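PDB 5UXX: RNA polymerase sigma factor from Bartonella quintana, which probably acts as an ECF-type sigma factor, binding promoter DNA and directing RNA polymerase to start transcription at particular genes. Local coordinates for residues Ala18-Ala23 against Leu61-Arg66. Numbering follows the deposited sequence.
Sequences ALRAFA and LFTILR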
ATOM      1  N   ALA A  18      -5.189   3.148  -6.101  1.00 30.45           N
ATOM      2  CA  ALA A  18      -5.087   2.291  -4.925  1.00 26.37           C
ATOM      3  C   ALA A  18      -3.644   1.856  -4.707  1.00 23.77           C
ATOM      4  O   ALA A  18      -3.197   1.697  -3.571  1.00 26.85           O
ATOM      5  CB  ALA A  18      -5.993   1.079  -5.067  1.00 19.38           C
ATOM      6  N   LEU A  19      -2.926   1.658  -5.808  1.00 24.46           N
ATOM      7  CA  LEU A  19      -1.519   1.286  -5.759  1.00 24.88           C
ATOM      8  C   LEU A  19      -0.691   2.380  -5.090  1.00 26.25           C
ATOM      9  O   LEU A  19       0.212   2.097  -4.302  1.00 27.83           O
ATOM     10  CB  LEU A  19      -0.992   1.012  -7.169  1.00 25.51           C
ATOM     11  CG  LEU A  19       0.407   0.406  -7.274  1.00 31.25           C
ATOM     12  CD1 LEU A  19       0.425  -1.000  -6.692  1.00 34.93           C
ATOM     13  CD2 LEU A  19       0.881   0.401  -8.718  1.00 29.55           C
ATOM     14  N   ARG A  20      -1.008   3.631  -5.410  1.00 23.32           N
ATOM     15  CA  ARG A  20      -0.326   4.776  -4.819  1.00 26.53           C
ATOM     16  C   ARG A  20      -0.639   4.899  -3.330  1.00 28.33           C
ATOM     17  O   ARG A  20       0.242   5.201  -2.525  1.00 27.91           O
ATOM     18  CB  ARG A  20      -0.713   6.064  -5.548  1.00 20.09           C
ATOM     19  CG  ARG A  20      -0.135   7.327  -4.928  1.00 21.65           C
ATOM     20  CD  ARG A  20      -0.512   8.560  -5.733  1.00 26.52           C
ATOM     21  NE  ARG A  20      -0.185   9.796  -5.030  1.00 27.40           N
ATOM     22  CZ  ARG A  20      -0.987  10.391  -4.154  1.00 33.46           C
ATOM     23  NH1 ARG A  20      -2.172   9.867  -3.873  1.00 33.15           N
ATOM     24  NH2 ARG A  20      -0.606  11.514  -3.560  1.00 28.85           N
ATOM     25  N   ALA A  21      -1.900   4.667  -2.973  1.00 19.78           N
ATOM     26  CA  ALA A  21      -2.329   4.719  -1.579  1.00 20.90           C
ATOM     27  C   ALA A  21      -1.627   3.646  -0.755  1.00 24.10           C
ATOM     28  O   ALA A  21      -1.306   3.855   0.416  1.00 23.52           O
ATOM     29  CB  ALA A  21      -3.838   4.561  -1.480  1.00 21.54           C
ATOM     30  N   PHE A  22      -1.396   2.495  -1.377  1.00 23.59           N
ATOM     31  CA  PHE A  22      -0.696   1.392  -0.734  1.00 26.03           C
ATOM     32  C   PHE A  22       0.753   1.764  -0.445  1.00 28.43           C
ATOM     33  O   PHE A  22       1.279   1.461   0.626  1.00 33.74           O
ATOM     34  CB  PHE A  22      -0.759   0.138  -1.609  1.00 19.57           C
ATOM     35  CG  PHE A  22      -0.108  -1.069  -0.995  1.00 20.59           C
ATOM     36  CD1 PHE A  22      -0.483  -1.512   0.263  1.00 23.56           C
ATOM     37  CD2 PHE A  22       0.868  -1.770  -1.684  1.00 22.22           C
ATOM     38  CE1 PHE A  22       0.112  -2.625   0.828  1.00 23.65           C
ATOM     39  CE2 PHE A  22       1.467  -2.885  -1.125  1.00 25.08           C
ATOM     40  CZ  PHE A  22       1.087  -3.314   0.133  1.00 23.64           C
ATOM     41  N   ALA A  23       1.390   2.424  -1.407  1.00 26.76           N
ATOM     42  CA  ALA A  23       2.779   2.843  -1.268  1.00 33.29           C
ATOM     43  C   ALA A  23       2.944   3.869  -0.151  1.00 30.17           C
ATOM     44  O   ALA A  23       3.886   3.794   0.637  1.00 30.16           O
ATOM     45  CB  ALA A  23       3.294   3.406  -2.582  1.00 20.67           C
ATOM     46  N   LEU A  61      -0.011  -6.674  -8.838  1.00 24.51           N
ATOM     47  CA  LEU A  61       0.634  -5.365  -8.834  1.00 22.83           C
ATOM     48  C   LEU A  61       1.131  -4.987  -7.443  1.00 25.11           C
ATOM     49  O   LEU A  61       2.236  -4.465  -7.291  1.00 27.78           O
ATOM     50  CB  LEU A  61      -0.332  -4.299  -9.355  1.00 25.21           C
ATOM     51  CG  LEU A  61      -0.674  -4.394 -10.844  1.00 30.89           C
ATOM     52  CD1 LEU A  61      -1.811  -3.453 -11.203  1.00 32.91           C
ATOM     53  CD2 LEU A  61       0.552  -4.098 -11.688  1.00 29.89           C
ATOM     54  N   PHE A  62       0.308  -5.250  -6.431  1.00 21.66           N
ATOM     55  CA  PHE A  62       0.665  -4.950  -5.049  1.00 17.89           C
ATOM     56  C   PHE A  62       1.876  -5.762  -4.599  1.00 24.95           C
ATOM     57  O   PHE A  62       2.697  -5.283  -3.818  1.00 27.23           O
ATOM     58  CB  PHE A  62      -0.518  -5.215  -4.115  1.00 18.35           C
ATOM     59  CG  PHE A  62      -1.471  -4.056  -3.990  1.00 19.48           C
ATOM     60  CD1 PHE A  62      -1.957  -3.408  -5.115  1.00 14.29           C
ATOM     61  CD2 PHE A  62      -1.885  -3.619  -2.742  1.00 18.67           C
ATOM     62  CE1 PHE A  62      -2.834  -2.345  -4.998  1.00 17.09           C
ATOM     63  CE2 PHE A  62      -2.764  -2.556  -2.618  1.00 15.92           C
ATOM     64  CZ  PHE A  62      -3.237  -1.919  -3.746  1.00 17.63           C
ATOM     65  N   THR A  63       1.977  -6.990  -5.096  1.00 26.83           N
ATOM     66  CA  THR A  63       3.102  -7.862  -4.781  1.00 21.49           C
ATOM     67  C   THR A  63       4.417  -7.266  -5.279  1.00 25.27           C
ATOM     68  O   THR A  63       5.429  -7.296  -4.579  1.00 26.00           O
ATOM     69  CB  THR A  63       2.918  -9.264  -5.392  1.00 27.99           C
ATOM     70  OG1 THR A  63       1.679  -9.824  -4.942  1.00 26.06           O
ATOM     71  CG2 THR A  63       4.063 -10.182  -4.983  1.00 22.99           C
ATOM     72  N   ILE A  64       4.393  -6.724  -6.493  1.00 20.59           N
ATOM     73  CA  ILE A  64       5.576  -6.096  -7.072  1.00 21.77           C
ATOM     74  C   ILE A  64       6.015  -4.883  -6.255  1.00 26.63           C
ATOM     75  O   ILE A  64       7.200  -4.725  -5.956  1.00 24.45           O
ATOM     76  CB  ILE A  64       5.324  -5.662  -8.529  1.00 27.62           C
ATOM     77  CG1 ILE A  64       5.064  -6.887  -9.410  1.00 25.45           C
ATOM     78  CG2 ILE A  64       6.504  -4.863  -9.063  1.00 23.05           C
ATOM     79  CD1 ILE A  64       4.697  -6.547 -10.839  1.00 28.86           C
ATOM     80  N   LEU A  65       5.056  -4.040  -5.884  1.00 22.49           N
ATOM     81  CA  LEU A  65       5.350  -2.844  -5.101  1.00 25.92           C
ATOM     82  C   LEU A  65       5.855  -3.211  -3.710  1.00 30.23           C
ATOM     83  O   LEU A  65       6.826  -2.631  -3.224  1.00 36.24           O
ATOM     84  CB  LEU A  65       4.113  -1.945  -4.996  1.00 20.73           C
ATOM     85  CG  LEU A  65       4.331  -0.534  -4.438  1.00 22.09           C
ATOM     86  CD1 LEU A  65       3.430   0.467  -5.141  1.00 27.11           C
ATOM     87  CD2 LEU A  65       4.094  -0.485  -2.934  1.00 21.25           C
ATOM     88  N   ARG A  66       5.183  -4.166  -3.072  1.00 26.30           N
ATOM     89  CA  ARG A  66       5.583  -4.635  -1.749  1.00 26.59           C
ATOM     90  C   ARG A  66       7.024  -5.135  -1.728  1.00 30.83           C
ATOM     91  O   ARG A  66       7.803  -4.776  -0.846  1.00 30.46           O
ATOM     92  CB  ARG A  66       4.652  -5.753  -1.274  1.00 30.64           C
ATOM     93  CG  ARG A  66       5.268  -6.619  -0.191  1.00 39.81           C
ATOM     94  CD  ARG A  66       4.714  -8.030  -0.195  1.00 35.82           C
ATOM     95  NE  ARG A  66       5.621  -8.959   0.475  1.00 43.47           N
ATOM     96  CZ  ARG A  66       5.614  -9.205   1.781  1.00 49.12           C
ATOM     97  NH1 ARG A  66       4.744  -8.593   2.570  1.00 43.54           N
ATOM     98  NH2 ARG A  66       6.479 -10.066   2.300  1.00 63.20           N
TER
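The CA atoms of Leu19 and Phe62, and of Ala23 and Leu65, face each other where two helical segments run in the same general direction, their axes 10.5 Å apart and inclined at 31°. Phe22 and Phe62 form an offset stack, ring centroids 4.5 Å apart and planes at 22°; flat apolar rings suit such a face-on meeting in a buried interface. CD2 of Phe62 lies over one face of the Phe22 ring, toward its rim, while CB of Arg66 meets that ring at its edge. CG of Phe22 is anti to the backbone N (chi1 -178°), which carries the ring across to the other helix. The leucines make the other part: CD1 of Leu19 touches both CD1 of Phe62 and CD1 of Leu65, each at 3.7 Å. Branching suits Leu65, whose CD2 turns instead to CD2 of Phe22, 3.7 Å away. Ala23 is small enough to let CD2 of Leu65 come within 3.9 Å of its CA. This apolar seam joins helices 7-26 and 57-81 at segments within sigma region 2; helix 33-46 packs on Ala23, Leu61 and Leu65. Helix 115-125 of region 4 covers both rings and supplies Glu119, the salt-bridge partner of Arg66; Phe129 meets Phe62 edge-to-face, and an aromatic side chain of another protein's chain packs on both rings.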